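Local coordinates for putative secreted glycosylhydrolase (Parabacteroides distasonis ATCC 8503, PDB 3IMM), which probably acts as a secreted hydrolase on sugar substrates, with its exact substrate not established, at residues V65-T70 against Q132-I137; K8-K13 against G178-Q183; K96-C101 against D159-P164. All blocks are in the same frame, centred on the assembly; numbering follows the deposited sequence. Where two conformers were deposited one is given.

How the interactions relate
From the N terminus, 8-13 comes first and waits until 178-183 to close interaction 2, the longest loop of the three. Both other contacts are nested inside it. Interaction 1 starts at 65-70 and closes at 132-137. Interaction 3 starts within that loop, at 96-101, and closes past its end, at 159-164, so the two cross. Interactions 1 and 2 both join the six-stranded sheet to the five-stranded one. In the latter, strands 62-69 and 179-182 are neighbours, and V66 N lies 2.8 Å from G181 O, a probable hydrogen bond. Interaction 3 ties two loops together, its centre about 16 Å from that of interaction 1.

Interaction 1: residues V65-T70 against Q132-I137; sequences VVVYCT and QHIMVI
V67 and I134 face each other between two beta sheets, with their CA atoms 9.9 Å apart and no hydrogen bond between the segments. V67 lies on strand 62-69 of the five-stranded sheet. I134 lies on strand 133-138 of the six-stranded sheet. The CA atoms of Y68 and Q132 are 10.3 Å apart.

The chain turns a corner at Y68, which has a positive phi of 58°. As a result V67 and Y68, though consecutive, both point their CB atoms at the opposing sheet. I134 is the residue that answers them. Its CG1 lies anti to the carbonyl carbon (chi1 -61°) and the chain then runs on extended, which carries CD1 into the gap toward Y68. There I134 CD1 meets Y68 CE2 at 3.8 Å, approaching the ring obliquely. The two side chains run alongside each other, their ends pointing opposite ways. The same methyl also reaches V67 CG2, at 4.3 Å, a looser contact. V67 CG2 in turn sits 4.1 Å above one face of the Y68 ring, nearer its edge atoms than its centre. One ring and two methyl groups therefore form a compact apolar cluster.

The Y68 hydroxyl is not left without a partner. It hydrogen-bonds to G131 O, which ties the phenol end of the ring to the chain just before 132-137. F49 of strand 49-57 touches both V67 and Y68. I127 and C129 of strand 122-130 touch I134 and Y68 respectively. All three residues of the contact are buried. The sodium ion is about 13 Å from the V67 side chain. Such face-to-face packing of two antiparallel sheets through apolar side chains is the core of a concanavalin-like beta sandwich, as expected of the 3-keto-disaccharide hydrolase family.

Interaction 2: residues K8-K13 against G178-Q183; sequences KPLFGK and GFIGLQ
L10 and I180 meet with their branches paired, each methyl of L10 against a different methyl of I180. L10 CD2 touches I180 CG2 at 3.9 Å, and L10 CD1 comes within 4.2 Å of I180 CD1. The two side chains lie askew to each other. L10 CG is anti to its own N (chi1 178°), which sends both methyls across the gap toward strand 179-182.

F11 does not aim its CB at the other segment, yet its ring reaches there. The ring presents its edge: F11 CE2 lies 4.2 Å from L182 CD1, while I180 O makes only a long approach, 4.5 Å from F11 CE1. One face of the ring is taken by L10 CD2, 3.7 Å above the plane and away from its centre. L10 CD2 thus lies between I180 and the F11 ring.

This is sheet-to-sheet packing in a beta sandwich. L10 and F11 follow directly after strand 8-9, an outermost strand of the six-stranded sheet; strand 179-182 lies inside the five-stranded one. They are the two central residues of a type I beta turn from P9 to G12, closed by G12 N to P9 O at 3.2 Å. The turn aims L10 at strand 179-182; F11 reaches it with its ring end. T42 of strand 40-42 touches L10 and F11, while I180 also rests on F49, L51 and I198.

Interaction 3: residues K96-C101 against D159-P164; sequences KPYEKC and DGSDIP
Y98 reaches from a short 3-10 turn at 97-99 to a loop whose S161, D162 and P164 receive its ring. Within that loop, D159 to S161 form an Asx turn. D159 OD1 accepts S161 N at 3.0 Å on the anti side, tilted 33° out of the carboxylate plane, and S161 OG at 2.7 Å through its syn lone pair. N157 ND2 also bonds to S161 OG. E99 O, next along the chain from Y98, hydrogen-bonds to Q83 NE2, and Q83 belongs to the sodium site.

The Y98 CB points at this loop. From it CG is placed between the backbone N and the carbonyl carbon (chi1 64°), which brings the ring back beside K96. K96 CB lies over one ring face, near the rim. Y105 makes an edge-to-face contact with the ring. Along one edge, Y98 CD2 and CE2 are each 4.0 Å from S161 OG, close to the ring plane. CE2 also comes near D162 O. Further on, Y98 CZ packs against P164 CD at 4.2 Å, approached obliquely. At the tip, Y98 OH touches P164 CG and lies 3.6 Å from D162 O. It shares a hydrogen bond with a water 2.9 Å away. With an alanine here that water would probably lose one of its mates and a gap would open beside P164. The same water donates to D162 OD1 at 3.0 Å.

Interaction 1: residues V65-T70 against Q132-I137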
ATOM      1  N   VAL A  65       0.230   1.171   0.901  1.00 31.30           N
ATOM      2  CA  VAL A  65      -0.242   1.832  -0.289  1.00 28.01           C
ATOM      3  C   VAL A  65      -1.703   1.420  -0.420  1.00 29.34           C
ATOM      4  O   VAL A  65      -2.031   0.218  -0.320  1.00 27.66           O
ATOM      5  CB  VAL A  65       0.583   1.397  -1.509  1.00 29.30           C
ATOM      6  CG1 VAL A  65       0.100   2.119  -2.747  1.00 29.39           C
ATOM      7  CG2 VAL A  65       2.114   1.682  -1.259  1.00 30.19           C
ATOM      8  N   VAL A  66      -2.581   2.393  -0.639  1.00 27.42           N
ATOM      9  CA  VAL A  66      -4.010   2.124  -0.749  1.00 26.95           C
ATOM     10  C   VAL A  66      -4.418   2.250  -2.201  1.00 25.29           C
ATOM     11  O   VAL A  66      -4.058   3.204  -2.849  1.00 26.32           O
ATOM     12  CB  VAL A  66      -4.822   3.060   0.164  1.00 27.22           C
ATOM     13  CG1 VAL A  66      -6.305   2.784   0.064  1.00 26.37           C
ATOM     14  CG2 VAL A  66      -4.351   2.870   1.622  1.00 29.16           C
ATOM     15  N   VAL A  67      -5.127   1.260  -2.717  1.00 25.27           N
ATOM     16  CA  VAL A  67      -5.627   1.287  -4.104  1.00 25.45           C
ATOM     17  C   VAL A  67      -7.125   1.026  -4.064  1.00 27.04           C
ATOM     18  O   VAL A  67      -7.691   0.598  -3.023  1.00 27.57           O
ATOM     19  CB  VAL A  67      -4.893   0.266  -5.039  1.00 25.88           C
ATOM     20  CG1 VAL A  67      -3.378   0.584  -5.099  1.00 22.37           C
ATOM     21  CG2 VAL A  67      -5.138  -1.229  -4.605  1.00 24.05           C
ATOM     22  N   TYR A  68      -7.787   1.338  -5.171  1.00 27.10           N
ATOM     23  CA  TYR A  68      -9.193   1.021  -5.330  1.00 25.84           C
ATOM     24  C   TYR A  68     -10.039   1.664  -4.235  1.00 26.80           C
ATOM     25  O   TYR A  68     -11.015   1.059  -3.745  1.00 28.39           O
ATOM     26  CB  TYR A  68      -9.384  -0.520  -5.291  1.00 23.42           C
ATOM     27  CG  TYR A  68      -8.759  -1.326  -6.397  1.00 23.18           C
ATOM     28  CD1 TYR A  68      -8.256  -0.723  -7.536  1.00 25.00           C
ATOM     29  CD2 TYR A  68      -8.764  -2.741  -6.344  1.00 27.65           C
ATOM     30  CE1 TYR A  68      -7.718  -1.464  -8.551  1.00 26.27           C
ATOM     31  CE2 TYR A  68      -8.250  -3.498  -7.386  1.00 25.56           C
ATOM     32  CZ  TYR A  68      -7.739  -2.854  -8.485  1.00 27.16           C
ATOM     33  OH  TYR A  68      -7.231  -3.559  -9.542  1.00 23.38           O
ATOM     34  N   CYS A  69      -9.672   2.874  -3.835  1.00 28.15           N
ATOM     35  CA  CYS A  69     -10.394   3.563  -2.777  1.00 30.45           C
ATOM     36  C   CYS A  69     -11.589   4.301  -3.340  1.00 28.63           C
ATOM     37  O   CYS A  69     -11.442   5.164  -4.169  1.00 30.56           O
ATOM     38  CB  CYS A  69      -9.494   4.520  -1.990  1.00 30.77           C
ATOM     39  SG  CYS A  69     -10.393   5.349  -0.725  1.00 32.65           S
ATOM     40  N   THR A  70     -12.783   3.945  -2.868  1.00 30.49           N
ATOM     41  CA  THR A  70     -14.017   4.506  -3.400  1.00 29.79           C
ATOM     42  C   THR A  70     -14.564   5.591  -2.461  1.00 32.20           C
ATOM     43  O   THR A  70     -15.557   6.235  -2.786  1.00 29.96           O
ATOM     44  CB  THR A  70     -15.082   3.400  -3.634  1.00 30.28           C
ATOM     45  OG1 THR A  70     -15.344   2.713  -2.407  1.00 30.24           O
ATOM     46  CG2 THR A  70     -14.608   2.379  -4.699  1.00 28.80           C
ATOM     47  N   GLN A 132      -9.650  -7.596 -10.558  1.00 26.26           N
ATOM     48  CA  GLN A 132      -9.572  -8.415  -9.321  1.00 26.65           C
ATOM     49  C   GLN A 132      -8.206  -9.043  -9.038  1.00 27.20           C
ATOM     50  O   GLN A 132      -8.009  -9.646  -7.972  1.00 26.81           O
ATOM     51  CB  GLN A 132     -10.655  -9.498  -9.330  1.00 26.35           C
ATOM     52  CG  GLN A 132     -12.015  -8.936  -8.997  1.00 27.07           C
ATOM     53  CD  GLN A 132     -13.090  -9.997  -9.005  1.00 27.52           C
ATOM     54  OE1 GLN A 132     -13.077 -10.886  -9.830  1.00 24.99           O
ATOM     55  NE2 GLN A 132     -14.021  -9.896  -8.092  1.00 22.36           N
ATOM     56  N   HIS A 133      -7.275  -8.935  -9.985  1.00 28.26           N
ATOM     57  CA  HIS A 133      -5.912  -9.460  -9.827  1.00 29.34           C
ATOM     58  C   HIS A 133      -4.912  -8.360  -9.460  1.00 29.38           C
ATOM     59  O   HIS A 133      -4.713  -7.395 -10.235  1.00 31.02           O
ATOM     60  CB  HIS A 133      -5.491 -10.184 -11.105  1.00 30.17           C
ATOM     61  CG  HIS A 133      -6.429 -11.292 -11.468  1.00 35.75           C
ATOM     62  ND1 HIS A 133      -6.332 -12.559 -10.927  1.00 37.28           N
ATOM     63  CD2 HIS A 133      -7.535 -11.303 -12.259  1.00 39.04           C
ATOM     64  CE1 HIS A 133      -7.312 -13.311 -11.400  1.00 38.85           C
ATOM     65  NE2 HIS A 133      -8.058 -12.571 -12.208  1.00 36.77           N
ATOM     66  N   ILE A 134      -4.331  -8.496  -8.266  1.00 28.34           N
ATOM     67  CA  ILE A 134      -3.282  -7.600  -7.734  1.00 27.22           C
ATOM     68  C   ILE A 134      -2.017  -8.433  -7.548  1.00 27.50           C
ATOM     69  O   ILE A 134      -2.069  -9.519  -6.992  1.00 27.80           O
ATOM     70  CB  ILE A 134      -3.747  -6.948  -6.397  1.00 26.56           C
ATOM     71  CG1 ILE A 134      -5.005  -6.116  -6.681  1.00 25.30           C
ATOM     72  CG2 ILE A 134      -2.645  -6.045  -5.763  1.00 24.45           C
ATOM     73  CD1 ILE A 134      -5.611  -5.406  -5.481  1.00 28.00           C
HETATM   74  N   MSE A 135      -0.902  -7.944  -8.075  0.50 26.81           N
HETATM   75  CA  MSE A 135       0.402  -8.551  -7.882  0.50 26.29           C
HETATM   76  C   MSE A 135       1.320  -7.540  -7.206  0.50 26.94           C
HETATM   77  O   MSE A 135       1.285  -6.345  -7.527  0.50 26.11           O
HETATM   78  CB  MSE A 135       0.994  -8.980  -9.230  0.50 26.85           C
HETATM   79  CG  MSE A 135       2.466  -9.301  -9.179  0.50 27.92           C
HETATM   80 SE   MSE A 135       3.162  -9.844 -10.917  0.38 30.41          SE
HETATM   81  CE  MSE A 135       2.141 -11.506 -11.187  0.50 28.79           C
ATOM     82  N   VAL A 136       2.136  -8.010  -6.266  1.00 24.98           N
ATOM     83  CA  VAL A 136       3.128  -7.150  -5.649  1.00 24.50           C
ATOM     84  C   VAL A 136       4.513  -7.717  -5.948  1.00 25.34           C
ATOM     85  O   VAL A 136       4.826  -8.873  -5.651  1.00 23.82           O
ATOM     86  CB  VAL A 136       2.907  -6.974  -4.151  1.00 23.89           C
ATOM     87  CG1 VAL A 136       3.922  -6.037  -3.572  1.00 25.41           C
ATOM     88  CG2 VAL A 136       1.481  -6.487  -3.864  1.00 25.09           C
ATOM     89  N   ILE A 137       5.362  -6.858  -6.498  1.00 24.15           N
ATOM     90  CA  ILE A 137       6.708  -7.203  -6.774  1.00 24.04           C
ATOM     91  C   ILE A 137       7.541  -6.302  -5.886  1.00 24.86           C
ATOM     92  O   ILE A 137       7.457  -5.090  -6.012  1.00 25.46           O
ATOM     93  CB  ILE A 137       7.029  -6.981  -8.261  1.00 24.95           C
ATOM     94  CG1 ILE A 137       6.032  -7.767  -9.141  1.00 27.18           C
ATOM     95  CG2 ILE A 137       8.496  -7.398  -8.539  1.00 22.66           C
ATOM     96  CD1 ILE A 137       5.629  -7.098 -10.365  1.00 32.94           C
TER

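Interaction 2: residues K8-K13 against G178-Q183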
ATOM      1  N   LYS A   8       3.810   8.229 -15.649  1.00 30.29           N
ATOM      2  CA  LYS A   8       3.749   9.602 -15.161  1.00 33.35           C
ATOM      3  C   LYS A   8       3.853   9.609 -13.629  1.00 31.33           C
ATOM      4  O   LYS A   8       3.433   8.630 -12.949  1.00 31.67           O
ATOM      5  CB  LYS A   8       2.454  10.283 -15.614  1.00 33.67           C
ATOM      6  CG  LYS A   8       1.248   9.883 -14.779  1.00 35.47           C
ATOM      7  CD  LYS A   8      -0.070  10.440 -15.324  1.00 35.77           C
ATOM      8  CE  LYS A   8      -1.245   9.888 -14.511  1.00 32.80           C
ATOM      9  NZ  LYS A   8      -2.608  10.360 -14.889  1.00 36.48           N
ATOM     10  N   PRO A   9       4.410  10.698 -13.083  1.00 31.43           N
ATOM     11  CA  PRO A   9       4.415  10.863 -11.653  1.00 31.31           C
ATOM     12  C   PRO A   9       2.974  10.793 -11.102  1.00 30.76           C
ATOM     13  O   PRO A   9       2.065  11.445 -11.627  1.00 27.96           O
ATOM     14  CB  PRO A   9       5.035  12.247 -11.472  1.00 32.43           C
ATOM     15  CG  PRO A   9       4.932  12.899 -12.761  1.00 33.60           C
ATOM     16  CD  PRO A   9       5.049  11.854 -13.758  1.00 30.31           C
ATOM     17  N   LEU A  10       2.763   9.982 -10.084  1.00 29.72           N
ATOM     18  CA  LEU A  10       1.410   9.741  -9.601  1.00 31.30           C
ATOM     19  C   LEU A  10       0.747  11.042  -9.148  1.00 31.42           C
ATOM     20  O   LEU A  10      -0.450  11.213  -9.311  1.00 33.78           O
ATOM     21  CB  LEU A  10       1.448   8.736  -8.435  1.00 30.13           C
ATOM     22  CG  LEU A  10       0.126   8.387  -7.769  1.00 29.31           C
ATOM     23  CD1 LEU A  10      -0.852   7.659  -8.765  1.00 26.96           C
ATOM     24  CD2 LEU A  10       0.383   7.557  -6.461  1.00 28.27           C
ATOM     25  N   PHE A  11       1.515  11.937  -8.540  1.00 32.34           N
ATOM     26  CA  PHE A  11       0.937  13.131  -7.961  1.00 32.45           C
ATOM     27  C   PHE A  11       1.335  14.349  -8.765  1.00 31.52           C
ATOM     28  O   PHE A  11       1.169  15.467  -8.294  1.00 33.12           O
ATOM     29  CB  PHE A  11       1.320  13.313  -6.469  1.00 31.36           C
ATOM     30  CG  PHE A  11       0.861  12.200  -5.566  1.00 33.86           C
ATOM     31  CD1 PHE A  11      -0.463  11.749  -5.584  1.00 29.32           C
ATOM     32  CD2 PHE A  11       1.751  11.611  -4.670  1.00 30.80           C
ATOM     33  CE1 PHE A  11      -0.878  10.725  -4.750  1.00 32.14           C
ATOM     34  CE2 PHE A  11       1.325  10.619  -3.792  1.00 29.76           C
ATOM     35  CZ  PHE A  11       0.011  10.161  -3.838  1.00 32.14           C
ATOM     36  N   GLY A  12       1.814  14.135  -9.988  1.00 29.75           N
ATOM     37  CA  GLY A  12       2.355  15.192 -10.809  1.00 31.17           C
ATOM     38  C   GLY A  12       3.588  15.798 -10.197  1.00 33.16           C
ATOM     39  O   GLY A  12       4.184  15.215  -9.320  1.00 35.78           O
ATOM     40  N   LYS A  13       3.947  17.000 -10.637  1.00 34.39           N
ATOM     41  CA  LYS A  13       5.044  17.755 -10.025  1.00 34.61           C
ATOM     42  C   LYS A  13       4.505  18.613  -8.908  1.00 34.58           C
ATOM     43  O   LYS A  13       3.401  19.159  -8.996  1.00 31.22           O
ATOM     44  CB  LYS A  13       5.701  18.653 -11.046  1.00 38.62           C
ATOM     45  CG  LYS A  13       6.122  17.963 -12.326  1.00 41.71           C
ATOM     46  CD  LYS A  13       6.389  19.020 -13.425  1.00 49.28           C
ATOM     47  CE  LYS A  13       7.863  19.219 -13.662  1.00 50.88           C
ATOM     48  NZ  LYS A  13       8.473  17.946 -14.209  1.00 53.22           N
ATOM     49  N   GLY A 178     -10.594   3.126  -8.171  1.00 27.19           N
ATOM     50  CA  GLY A 178     -10.742   4.203  -7.189  1.00 26.56           C
ATOM     51  C   GLY A 178      -9.461   4.985  -7.009  1.00 26.82           C
ATOM     52  O   GLY A 178      -8.516   4.871  -7.796  1.00 26.79           O
ATOM     53  N   PHE A 179      -9.418   5.762  -5.939  1.00 27.23           N
ATOM     54  CA  PHE A 179      -8.282   6.629  -5.687  1.00 25.75           C
ATOM     55  C   PHE A 179      -7.117   5.782  -5.159  1.00 25.88           C
ATOM     56  O   PHE A 179      -7.339   4.694  -4.628  1.00 26.40           O
ATOM     57  CB  PHE A 179      -8.648   7.733  -4.701  1.00 25.30           C
ATOM     58  CG  PHE A 179      -9.817   8.556  -5.139  1.00 26.49           C
ATOM     59  CD1 PHE A 179      -9.641   9.619  -5.988  1.00 27.66           C
ATOM     60  CD2 PHE A 179     -11.099   8.252  -4.719  1.00 30.69           C
ATOM     61  CE1 PHE A 179     -10.708  10.368  -6.388  1.00 29.77           C
ATOM     62  CE2 PHE A 179     -12.189   9.022  -5.117  1.00 28.08           C
ATOM     63  CZ  PHE A 179     -11.983  10.069  -5.955  1.00 31.16           C
ATOM     64  N   ILE A 180      -5.904   6.315  -5.352  1.00 26.96           N
ATOM     65  CA  ILE A 180      -4.692   5.779  -4.809  1.00 27.06           C
ATOM     66  C   ILE A 180      -4.192   6.724  -3.710  1.00 26.41           C
ATOM     67  O   ILE A 180      -4.262   7.953  -3.836  1.00 28.73           O
ATOM     68  CB  ILE A 180      -3.622   5.538  -5.929  1.00 27.13           C
ATOM     69  CG1 ILE A 180      -4.149   4.539  -6.956  1.00 24.99           C
ATOM     70  CG2 ILE A 180      -2.345   5.023  -5.339  1.00 26.36           C
ATOM     71  CD1 ILE A 180      -3.276   4.332  -8.213  1.00 22.97           C
ATOM     72  N   GLY A 181      -3.758   6.157  -2.598  1.00 25.51           N
ATOM     73  CA  GLY A 181      -3.178   6.953  -1.538  1.00 27.67           C
ATOM     74  C   GLY A 181      -2.039   6.294  -0.782  1.00 28.08           C
ATOM     75  O   GLY A 181      -1.792   5.108  -0.903  1.00 27.88           O
ATOM     76  N   LEU A 182      -1.333   7.124  -0.026  1.00 29.28           N
ATOM     77  CA  LEU A 182      -0.331   6.695   0.936  1.00 28.99           C
ATOM     78  C   LEU A 182      -0.781   7.154   2.308  1.00 31.76           C
ATOM     79  O   LEU A 182      -1.428   8.194   2.464  1.00 30.30           O
ATOM     80  CB  LEU A 182       1.031   7.299   0.616  1.00 27.65           C
ATOM     81  CG  LEU A 182       1.615   7.002  -0.756  1.00 26.51           C
ATOM     82  CD1 LEU A 182       2.861   7.860  -1.011  1.00 29.01           C
ATOM     83  CD2 LEU A 182       1.910   5.473  -0.867  1.00 29.15           C
ATOM     84  N   GLN A 183      -0.452   6.346   3.299  0.50 29.90           N
ATOM     85  CA  GLN A 183      -0.820   6.636   4.670  0.50 30.71           C
ATOM     86  C   GLN A 183       0.240   7.469   5.362  0.50 26.98           C
ATOM     87  O   GLN A 183       1.425   7.387   5.035  0.50 20.20           O
ATOM     88  CB  GLN A 183      -1.073   5.341   5.413  0.50 32.30           C
ATOM     89  CG  GLN A 183      -2.234   4.581   4.825  0.50 36.72           C
ATOM     90  CD  GLN A 183      -2.274   3.181   5.315  0.50 39.27           C
ATOM     91  OE1 GLN A 183      -2.480   2.946   6.505  0.50 42.72           O
ATOM     92  NE2 GLN A 183      -2.073   2.227   4.411  0.50 38.38           N
TER

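Interaction 3: residues K96-C101 against D159-P164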
ATOM      1  N   LYS A  96       1.773 -11.697  11.963  1.00 32.84           N
ATOM      2  CA  LYS A  96       0.849 -12.415  11.084  1.00 32.75           C
ATOM      3  C   LYS A  96       1.392 -12.262   9.667  1.00 30.10           C
ATOM      4  O   LYS A  96       1.969 -11.244   9.361  1.00 29.55           O
ATOM      5  CB  LYS A  96      -0.577 -11.845  11.191  1.00 32.59           C
ATOM      6  CG  LYS A  96      -1.256 -12.012  12.543  1.00 34.80           C
ATOM      7  N   PRO A  97       1.255 -13.287   8.812  1.00 31.79           N
ATOM      8  CA  PRO A  97       1.718 -13.129   7.427  1.00 30.26           C
ATOM      9  C   PRO A  97       1.183 -11.914   6.688  1.00 28.75           C
ATOM     10  O   PRO A  97       1.905 -11.352   5.871  1.00 29.37           O
ATOM     11  CB  PRO A  97       1.259 -14.415   6.733  1.00 29.02           C
ATOM     12  CG  PRO A  97       1.050 -15.391   7.789  1.00 33.98           C
ATOM     13  CD  PRO A  97       0.757 -14.652   9.079  1.00 32.62           C
ATOM     14  N   TYR A  98      -0.061 -11.506   6.944  1.00 30.91           N
ATOM     15  CA  TYR A  98      -0.642 -10.334   6.233  1.00 30.36           C
ATOM     16  C   TYR A  98      -0.155  -8.978   6.770  1.00 31.06           C
ATOM     17  O   TYR A  98      -0.568  -7.916   6.274  1.00 29.56           O
ATOM     18  CB  TYR A  98      -2.176 -10.404   6.180  1.00 30.57           C
ATOM     19  CG  TYR A  98      -2.972 -10.346   7.511  1.00 32.83           C
ATOM     20  CD1 TYR A  98      -2.715  -9.379   8.473  1.00 33.03           C
ATOM     21  CD2 TYR A  98      -4.054 -11.212   7.734  1.00 32.41           C
ATOM     22  CE1 TYR A  98      -3.468  -9.304   9.668  1.00 34.15           C
ATOM     23  CE2 TYR A  98      -4.803 -11.150   8.927  1.00 34.66           C
ATOM     24  CZ  TYR A  98      -4.505 -10.180   9.873  1.00 32.12           C
ATOM     25  OH  TYR A  98      -5.258 -10.096  11.002  1.00 37.54           O
ATOM     26  N   GLU A  99       0.713  -9.019   7.782  1.00 32.38           N
ATOM     27  CA  GLU A  99       1.369  -7.825   8.315  1.00 31.18           C
ATOM     28  C   GLU A  99       2.765  -7.625   7.738  1.00 32.46           C
ATOM     29  O   GLU A  99       3.382  -6.608   7.993  1.00 33.12           O
ATOM     30  CB  GLU A  99       1.471  -7.879   9.832  1.00 32.86           C
ATOM     31  CG  GLU A  99       0.135  -8.032  10.506  1.00 35.93           C
ATOM     32  CD  GLU A  99       0.244  -8.056  12.018  1.00 40.36           C
ATOM     33  OE1 GLU A  99       1.156  -8.739  12.560  1.00 39.84           O
ATOM     34  OE2 GLU A  99      -0.597  -7.384  12.643  1.00 42.66           O
ATOM     35  N   LYS A 100       3.238  -8.551   6.918  1.00 32.73           N
ATOM     36  CA  LYS A 100       4.564  -8.470   6.335  1.00 30.78           C
ATOM     37  C   LYS A 100       4.601  -7.571   5.120  1.00 30.70           C
ATOM     38  O   LYS A 100       3.576  -7.318   4.486  1.00 26.16           O
ATOM     39  CB  LYS A 100       5.035  -9.869   5.907  1.00 34.59           C
ATOM     40  CG  LYS A 100       5.040 -10.893   7.017  1.00 35.91           C
ATOM     41  CD  LYS A 100       5.764 -10.405   8.252  1.00 39.62           C
ATOM     42  CE  LYS A 100       5.834 -11.518   9.302  1.00 37.79           C
ATOM     43  NZ  LYS A 100       6.212 -10.967  10.600  1.00 39.83           N
ATOM     44  N   CYS A 101       5.805  -7.127   4.771  1.00 30.24           N
ATOM     45  CA  CYS A 101       5.957  -6.167   3.673  1.00 28.47           C
ATOM     46  C   CYS A 101       5.556  -6.807   2.346  1.00 28.05           C
ATOM     47  O   CYS A 101       6.009  -7.909   2.041  1.00 30.29           O
ATOM     48  CB  CYS A 101       7.386  -5.654   3.618  1.00 27.95           C
ATOM     49  SG  CYS A 101       7.555  -4.208   2.627  1.00 27.50           S
ATOM     50  N   ASP A 159      -6.695 -18.249   3.403  1.00 31.37           N
ATOM     51  CA  ASP A 159      -5.660 -18.947   4.199  1.00 32.87           C
ATOM     52  C   ASP A 159      -6.087 -19.331   5.632  1.00 30.06           C
ATOM     53  O   ASP A 159      -5.307 -19.918   6.366  1.00 27.81           O
ATOM     54  CB  ASP A 159      -4.347 -18.136   4.209  1.00 32.19           C
ATOM     55  CG  ASP A 159      -4.375 -16.956   5.195  1.00 36.39           C
ATOM     56  OD1 ASP A 159      -5.401 -16.694   5.870  1.00 34.38           O
ATOM     57  OD2 ASP A 159      -3.335 -16.291   5.292  1.00 32.01           O
ATOM     58  N   GLY A 160      -7.320 -19.013   6.010  1.00 30.31           N
ATOM     59  CA  GLY A 160      -7.888 -19.465   7.301  1.00 31.21           C
ATOM     60  C   GLY A 160      -7.815 -18.469   8.449  1.00 31.20           C
ATOM     61  O   GLY A 160      -8.450 -18.666   9.483  1.00 27.44           O
ATOM     62  N   SER A 161      -7.050 -17.393   8.258  1.00 29.73           N
ATOM     63  CA  SER A 161      -6.888 -16.364   9.262  1.00 30.45           C
ATOM     64  C   SER A 161      -8.113 -15.449   9.300  1.00 31.58           C
ATOM     65  O   SER A 161      -8.802 -15.251   8.297  1.00 28.94           O
ATOM     66  CB  SER A 161      -5.622 -15.542   8.986  1.00 32.42           C
ATOM     67  OG  SER A 161      -5.718 -14.826   7.768  1.00 26.78           O
ATOM     68  N   ASP A 162      -8.377 -14.868  10.461  1.00 33.11           N
ATOM     69  CA  ASP A 162      -9.545 -13.983  10.576  1.00 31.92           C
ATOM     70  C   ASP A 162      -9.175 -12.606  10.039  1.00 28.90           C
ATOM     71  O   ASP A 162      -8.082 -12.131  10.284  1.00 26.93           O
ATOM     72  CB  ASP A 162     -10.116 -13.918  11.996  1.00 33.93           C
ATOM     73  CG  ASP A 162      -9.119 -13.409  13.000  1.00 38.87           C
ATOM     74  OD1 ASP A 162      -8.146 -14.147  13.244  1.00 40.86           O
ATOM     75  OD2 ASP A 162      -9.321 -12.301  13.562  1.00 36.86           O
ATOM     76  N   ILE A 163     -10.114 -12.002   9.305  1.00 26.24           N
ATOM     77  CA  ILE A 163      -9.982 -10.630   8.814  1.00 27.09           C
ATOM     78  C   ILE A 163     -10.310  -9.673   9.957  1.00 29.19           C
ATOM     79  O   ILE A 163     -11.333  -9.848  10.616  1.00 28.30           O
ATOM     80  CB  ILE A 163     -10.946 -10.362   7.609  1.00 26.60           C
ATOM     81  CG1 ILE A 163     -10.566 -11.260   6.386  1.00 25.87           C
ATOM     82  CG2 ILE A 163     -10.910  -8.882   7.242  1.00 25.71           C
ATOM     83  CD1 ILE A 163     -11.695 -11.522   5.394  1.00 22.98           C
ATOM     84  N   PRO A 164      -9.469  -8.646  10.178  1.00 27.80           N
ATOM     85  CA  PRO A 164      -9.761  -7.701  11.269  1.00 27.98           C
ATOM     86  C   PRO A 164     -11.174  -7.162  11.180  1.00 28.74           C
ATOM     87  O   PRO A 164     -11.687  -6.925  10.079  1.00 28.71           O
ATOM     88  CB  PRO A 164      -8.759  -6.605  11.049  1.00 26.96           C
ATOM     89  CG  PRO A 164      -7.633  -7.237  10.361  1.00 27.58           C
ATOM     90  CD  PRO A 164      -8.234  -8.295   9.470  1.00 28.15           C
TER
HETATM   91  O   HOH W   1      -5.784 -12.724  12.112  1.00 39.48           O